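Local atomic coordinates of putative cytoplasmic protein (Salmonella typhimurium LT2, PDB entry 2Q02), a protein that is of unknown function but binds zinc in a xylose isomerase-like TIM barrel and may therefore act as a metal-dependent isomerase. Residues A[104-109]-A[144-149]; A[137-142]-A[171-176]. One frame throughout, in Å; residues are numbered along the deposited sequence.

Interaction 1 of 2, residues A[104-109]-A[144-149]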
loop_
_atom_site.group_PDB
_atom_site.type_symbol
_atom_site.label_atom_id
_atom_site.label_comp_id
_atom_site.label_asym_id
_atom_site.label_seq_id
_atom_site.Cartn_x
_atom_site.Cartn_y
_atom_site.Cartn_z
ATOM N N LEU A 104 4.421 6.589 -2.127
ATOM C CA LEU A 104 5.847 6.965 -2.190
ATOM C C LEU A 104 6.701 6.006 -1.336
ATOM O O LEU A 104 6.419 5.784 -0.146
ATOM C CB LEU A 104 6.030 8.390 -1.674
ATOM C CG LEU A 104 5.283 9.478 -2.448
ATOM C CD1 LEU A 104 5.145 10.738 -1.628
ATOM C CD2 LEU A 104 5.982 9.813 -3.758
ATOM N N CYS A 105 7.731 5.433 -1.951
ATOM C CA CYS A 105 8.592 4.481 -1.270
ATOM C C CYS A 105 10.011 4.993 -1.184
ATOM O O CYS A 105 10.550 5.483 -2.189
ATOM C CB CYS A 105 8.622 3.148 -2.027
ATOM S SG CYS A 105 7.091 2.201 -1.877
ATOM N N PRO A 106 10.656 4.806 -0.012
ATOM C CA PRO A 106 11.996 5.350 0.231
ATOM C C PRO A 106 13.071 4.518 -0.421
ATOM O O PRO A 106 12.852 3.348 -0.698
ATOM C CB PRO A 106 12.157 5.237 1.753
ATOM C CG PRO A 106 11.371 3.976 2.102
ATOM C CD PRO A 106 10.174 4.011 1.140
ATOM N N LEU A 107 14.232 5.121 -0.634
ATOM C CA LEU A 107 15.406 4.400 -1.119
ATOM C C LEU A 107 15.676 3.185 -0.226
ATOM O O LEU A 107 15.541 3.249 0.997
ATOM C CB LEU A 107 16.648 5.308 -1.184
ATOM C CG LEU A 107 17.925 4.674 -1.757
ATOM C CD1 LEU A 107 17.833 4.493 -3.281
ATOM C CD2 LEU A 107 19.165 5.470 -1.403
ATOM N N ASN A 108 16.050 2.075 -0.852
ATOM C CA ASN A 108 16.174 0.802 -0.135
ATOM C C ASN A 108 17.344 0.024 -0.721
ATOM O O ASN A 108 17.195 -1.082 -1.210
ATOM C CB ASN A 108 14.832 0.031 -0.161
ATOM C CG ASN A 108 14.859 -1.284 0.628
ATOM O OD1 ASN A 108 15.184 -1.322 1.803
ATOM N ND2 ASN A 108 14.474 -2.368 -0.035
ATOM N N ASP A 109 18.518 0.643 -0.703
ATOM C CA ASP A 109 19.736 0.021 -1.253
ATOM C C ASP A 109 20.910 -0.001 -0.244
ATOM O O ASP A 109 22.073 -0.218 -0.621
ATOM C CB ASP A 109 20.182 0.702 -2.569
ATOM C CG ASP A 109 20.780 2.102 -2.358
ATOM O OD1 ASP A 109 20.918 2.542 -1.195
ATOM O OD2 ASP A 109 21.101 2.762 -3.374
ATOM N N ARG A 144 16.230 -3.918 6.570
ATOM C CA ARG A 144 17.426 -3.314 7.174
ATOM C C ARG A 144 18.164 -2.335 6.271
ATOM O O ARG A 144 18.816 -1.410 6.772
ATOM C CB ARG A 144 18.443 -4.344 7.628
ATOM C CG ARG A 144 18.211 -4.823 9.021
ATOM C CD ARG A 144 18.908 -6.142 9.289
ATOM N NE ARG A 144 18.920 -6.381 10.729
ATOM C CZ ARG A 144 20.009 -6.491 11.501
ATOM N NH1 ARG A 144 21.251 -6.435 10.994
ATOM N NH2 ARG A 144 19.849 -6.693 12.809
ATOM N N VAL A 145 18.082 -2.551 4.958
ATOM C CA VAL A 145 18.727 -1.651 3.985
ATOM C C VAL A 145 17.879 -0.419 3.612
ATOM O O VAL A 145 18.304 0.410 2.817
ATOM C CB VAL A 145 19.205 -2.432 2.766
ATOM C CG1 VAL A 145 20.304 -3.395 3.197
ATOM C CG2 VAL A 145 18.029 -3.192 2.099
ATOM N N SER A 146 16.697 -0.304 4.210
ATOM C CA SER A 146 15.773 0.798 3.942
ATOM C C SER A 146 16.241 2.081 4.597
ATOM O O SER A 146 16.689 2.082 5.740
ATOM C CB SER A 146 14.373 0.468 4.442
ATOM O OG SER A 146 13.562 1.620 4.483
ATOM N N SER A 147 16.130 3.179 3.850
ATOM C CA SER A 147 16.501 4.494 4.357
ATOM C C SER A 147 15.435 5.100 5.267
ATOM O O SER A 147 15.673 6.124 5.881
ATOM C CB SER A 147 16.781 5.462 3.198
ATOM O OG SER A 147 15.593 5.774 2.492
ATOM N N LEU A 148 14.257 4.490 5.329
ATOM C CA LEU A 148 13.145 5.013 6.121
ATOM C C LEU A 148 12.244 3.837 6.552
ATOM O O LEU A 148 11.419 3.356 5.778
ATOM C CB LEU A 148 12.361 6.070 5.304
ATOM C CG LEU A 148 11.104 6.694 5.939
ATOM C CD1 LEU A 148 11.421 7.449 7.249
ATOM C CD2 LEU A 148 10.371 7.626 4.979
ATOM N N ARG A 149 12.438 3.379 7.783
ATOM C CA ARG A 149 11.829 2.153 8.294
ATOM C C ARG A 149 10.725 2.362 9.329
ATOM O O ARG A 149 9.840 1.515 9.487
ATOM C CB ARG A 149 12.928 1.327 8.950
ATOM C CG ARG A 149 14.145 1.187 8.087
ATOM C CD ARG A 149 15.214 0.440 8.824
ATOM N NE ARG A 149 14.779 -0.901 9.185
ATOM C CZ ARG A 149 15.216 -1.585 10.230
ATOM N NH1 ARG A 149 16.106 -1.058 11.059
ATOM N NH2 ARG A 149 14.752 -2.814 10.444
HETATM O O HOH W 1 18.759 2.970 1.651
#
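P106 lies against L148 with CB 3.7 Å from CB of L148, the two side chains crossing at about a right angle, and this is the tightly packed end of the contact. The OG of S146 reaches the same proline, 4.0 Å from its CG, while accepting the backbone N of L148 at 3.1 Å. That bond closes an ST turn; the torsion that sets OG opposite the backbone N (chi1 166°) places it beside the carbonyl carbon, where it meets N of L148 and also bonds to L141 O. Beyond the turn, L148 rests on W153 and A154 of helix 151-161, so the apolar end is backed by a helix. In the middle of the contact the backbones run nearly antiparallel, their end-to-end directions 164° apart. The amide N of S147 donates to O of L107 over 2.9 Å, with 164° at the hydrogen. N108 approaches its closest neighbour differently: OD1 stands 3.0 Å from N of S146, but the angle is too poor for a hydrogen bond, and the same oxygen lies 3.4 Å from CG2 of V145. The outer end is looser. Here V145 and D109 are exposed, D109 turns its CB away, and a water lies between them, 2.8 Å from O of V145, to which it can donate, and accepts only weakly from N of D109. The carboxylate of D109 is engaged within its own loop, through OD1 to N of T111. The arrangement is a meeting of two consecutive beta-to-alpha loops, those following strands 101-104 and 135-138, at the C-terminal mouth of a TIM barrel.

Interaction 2 of 2, residues A[137-142]-A[171-176]. With ZN (zinc ion), chain E.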
loop_
_atom_site.group_PDB
_atom_site.type_symbol
_atom_site.label_atom_id
_atom_site.label_comp_id
_atom_site.label_asym_id
_atom_site.label_seq_id
_atom_site.Cartn_x
_atom_site.Cartn_y
_atom_site.Cartn_z
ATOM N N LEU A 137 0.992 9.232 -0.067
ATOM C CA LEU A 137 1.125 8.254 0.992
ATOM C C LEU A 137 2.593 7.777 1.065
ATOM O O LEU A 137 3.109 7.143 0.122
ATOM C CB LEU A 137 0.174 7.071 0.743
ATOM C CG LEU A 137 -1.310 7.301 0.973
ATOM C CD1 LEU A 137 -2.086 6.080 0.552
ATOM C CD2 LEU A 137 -1.567 7.653 2.444
ATOM N N VAL A 138 3.262 8.115 2.172
ATOM C CA VAL A 138 4.640 7.690 2.405
ATOM C C VAL A 138 4.634 6.336 3.081
ATOM O O VAL A 138 4.104 6.194 4.190
ATOM C CB VAL A 138 5.375 8.684 3.301
ATOM C CG1 VAL A 138 6.730 8.153 3.686
ATOM C CG2 VAL A 138 5.482 10.064 2.598
ATOM N N GLU A 139 5.202 5.338 2.416
ATOM C CA GLU A 139 5.247 3.975 2.962
ATOM C C GLU A 139 6.657 3.614 3.391
ATOM O O GLU A 139 7.496 3.313 2.542
ATOM C CB GLU A 139 4.822 2.953 1.920
ATOM C CG GLU A 139 4.922 1.502 2.397
ATOM C CD GLU A 139 4.134 0.547 1.532
ATOM O OE1 GLU A 139 3.891 0.884 0.358
ATOM O OE2 GLU A 139 3.763 -0.540 2.026
ATOM N N PRO A 140 6.932 3.646 4.699
ATOM C CA PRO A 140 8.181 3.089 5.182
ATOM C C PRO A 140 8.337 1.592 4.842
ATOM O O PRO A 140 7.359 0.821 4.882
ATOM C CB PRO A 140 8.102 3.270 6.706
ATOM C CG PRO A 140 7.033 4.236 6.973
ATOM C CD PRO A 140 6.118 4.235 5.778
ATOM N N LEU A 141 9.573 1.216 4.491
ATOM C CA LEU A 141 9.941 -0.162 4.215
ATOM C C LEU A 141 10.788 -0.660 5.356
ATOM O O LEU A 141 11.760 -0.017 5.742
ATOM C CB LEU A 141 10.752 -0.272 2.930
ATOM C CG LEU A 141 10.169 0.407 1.704
ATOM C CD1 LEU A 141 11.165 0.377 0.591
ATOM C CD2 LEU A 141 8.874 -0.236 1.277
ATOM N N GLY A 142 10.427 -1.818 5.891
ATOM C CA GLY A 142 11.079 -2.355 7.092
ATOM C C GLY A 142 12.440 -3.010 6.892
ATOM O O GLY A 142 13.133 -3.290 7.865
ATOM N N THR A 171 1.694 -3.936 7.261
ATOM C CA THR A 171 1.937 -4.844 8.397
ATOM C C THR A 171 3.226 -5.669 8.248
ATOM O O THR A 171 3.864 -5.995 9.242
ATOM C CB THR A 171 0.795 -5.824 8.626
ATOM O OG1 THR A 171 0.569 -6.566 7.421
ATOM C CG2 THR A 171 -0.477 -5.089 9.061
ATOM N N PHE A 172 3.594 -6.002 7.017
ATOM C CA PHE A 172 4.856 -6.675 6.746
ATOM C C PHE A 172 6.043 -5.785 7.100
ATOM O O PHE A 172 7.023 -6.237 7.728
ATOM C CB PHE A 172 4.937 -7.066 5.273
ATOM C CG PHE A 172 6.293 -7.558 4.834
ATOM C CD1 PHE A 172 7.245 -6.675 4.345
ATOM C CD2 PHE A 172 6.596 -8.921 4.857
ATOM C CE1 PHE A 172 8.500 -7.152 3.903
ATOM C CE2 PHE A 172 7.833 -9.400 4.411
ATOM C CZ PHE A 172 8.781 -8.520 3.929
ATOM N N HIS A 173 5.962 -4.530 6.671
ATOM C CA HIS A 173 7.066 -3.600 6.904
ATOM C C HIS A 173 7.185 -3.228 8.380
ATOM O O HIS A 173 8.299 -3.074 8.880
ATOM C CB HIS A 173 7.011 -2.397 5.957
ATOM C CG HIS A 173 7.253 -2.778 4.531
ATOM N ND1 HIS A 173 8.449 -3.320 4.101
ATOM C CD2 HIS A 173 6.443 -2.746 3.445
ATOM C CE1 HIS A 173 8.370 -3.583 2.805
ATOM N NE2 HIS A 173 7.168 -3.237 2.383
ATOM N N HIS A 174 6.055 -3.136 9.073
ATOM C CA HIS A 174 6.059 -3.018 10.526
ATOM C C HIS A 174 6.750 -4.232 11.178
ATOM O O HIS A 174 7.563 -4.100 12.113
ATOM C CB HIS A 174 4.616 -2.901 11.057
ATOM C CG HIS A 174 4.503 -2.869 12.556
ATOM N ND1 HIS A 174 4.488 -1.695 13.281
ATOM C CD2 HIS A 174 4.381 -3.871 13.463
ATOM C CE1 HIS A 174 4.387 -1.977 14.568
ATOM N NE2 HIS A 174 4.322 -3.291 14.706
ATOM N N HIS A 175 6.415 -5.428 10.698
ATOM C CA HIS A 175 6.960 -6.647 11.275
ATOM C C HIS A 175 8.467 -6.717 11.126
ATOM O O HIS A 175 9.154 -7.150 12.049
ATOM C CB HIS A 175 6.311 -7.870 10.628
ATOM C CG HIS A 175 6.738 -9.175 11.217
ATOM N ND1 HIS A 175 7.488 -10.096 10.518
ATOM C CD2 HIS A 175 6.495 -9.729 12.427
ATOM C CE1 HIS A 175 7.682 -11.163 11.270
ATOM N NE2 HIS A 175 7.097 -10.961 12.436
ATOM N N LEU A 176 8.975 -6.282 9.973
ATOM C CA LEU A 176 10.437 -6.308 9.709
ATOM C C LEU A 176 11.213 -5.237 10.459
ATOM O O LEU A 176 12.392 -5.432 10.756
ATOM C CB LEU A 176 10.764 -6.200 8.217
ATOM C CG LEU A 176 10.979 -7.520 7.502
ATOM C CD1 LEU A 176 9.664 -8.263 7.336
ATOM C CD2 LEU A 176 11.609 -7.222 6.161
HETATM ZN ZN ZN E . 2.604 -2.000 1.022
#
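H173 turns its side chain toward the 137-142 segment, and its course can be followed atom by atom. CB sits 3.4 Å from O of P140. The first torsion sets CG opposite the carbonyl carbon (chi1 -67°), carrying the ring alongside L141, whose side chain points the same way. ND1 accepts the amide N of G142 at 3.1 Å; the bond is straight at the hydrogen, 164°, yet the donor is tilted 33° out of the ring plane. CE1 and NE2 lie against CD2 of L141, which stands 3.9 Å from the ring centroid in a CH-pi contact over one face. CD1 of F172 covers the opposite face toward its rim. CD2 of H173 comes within 3.7 Å of OE2 of E139, the carboxylate and ring planes being almost perpendicular. At the tip, NE2 is hydrogen-bonded to an unidentified molecule, probably from the crystallisation liquor, so both ring nitrogens have partners. At the backbone of the same residue, CA of G142 makes a CA-H...O contact with O of H173, and CB of L176 approaches the glycine carbonyl, a close fit of loop against helix 171-176. E139, extended beyond CG, binds zinc through OE2 at 2.1 Å; D170, H197 and E245 also ligate the metal. The chemistry thus implies a histidine whose rotation is fixed by a backbone donor and two covered faces: ND1 is taken up by the main chain while NE2 points to the bound molecule, consistent with a pocket beside the zinc site.

Overall arrangement
Interaction 2 is the deeper contact, with every touching residue buried and its centre about 9 Å from that of the chain; interaction 1 lies about 15 Å out and reaches solvent at one end. Both draw on the loop after strand 135-138: its first part enters interaction 2 and its later part interaction 1, so the paired segments alternate along the chain. The two are also joined through L104, which is hydrogen-bonded to L137 and to E139, just past the strand end. Interaction 1 relies on a single secure backbone hydrogen bond, apolar packing and water, whereas interaction 2 centres on a histidine ring, held by a glycine amide and a leucine CH-pi contact, with the zinc-binding carboxylate nearby.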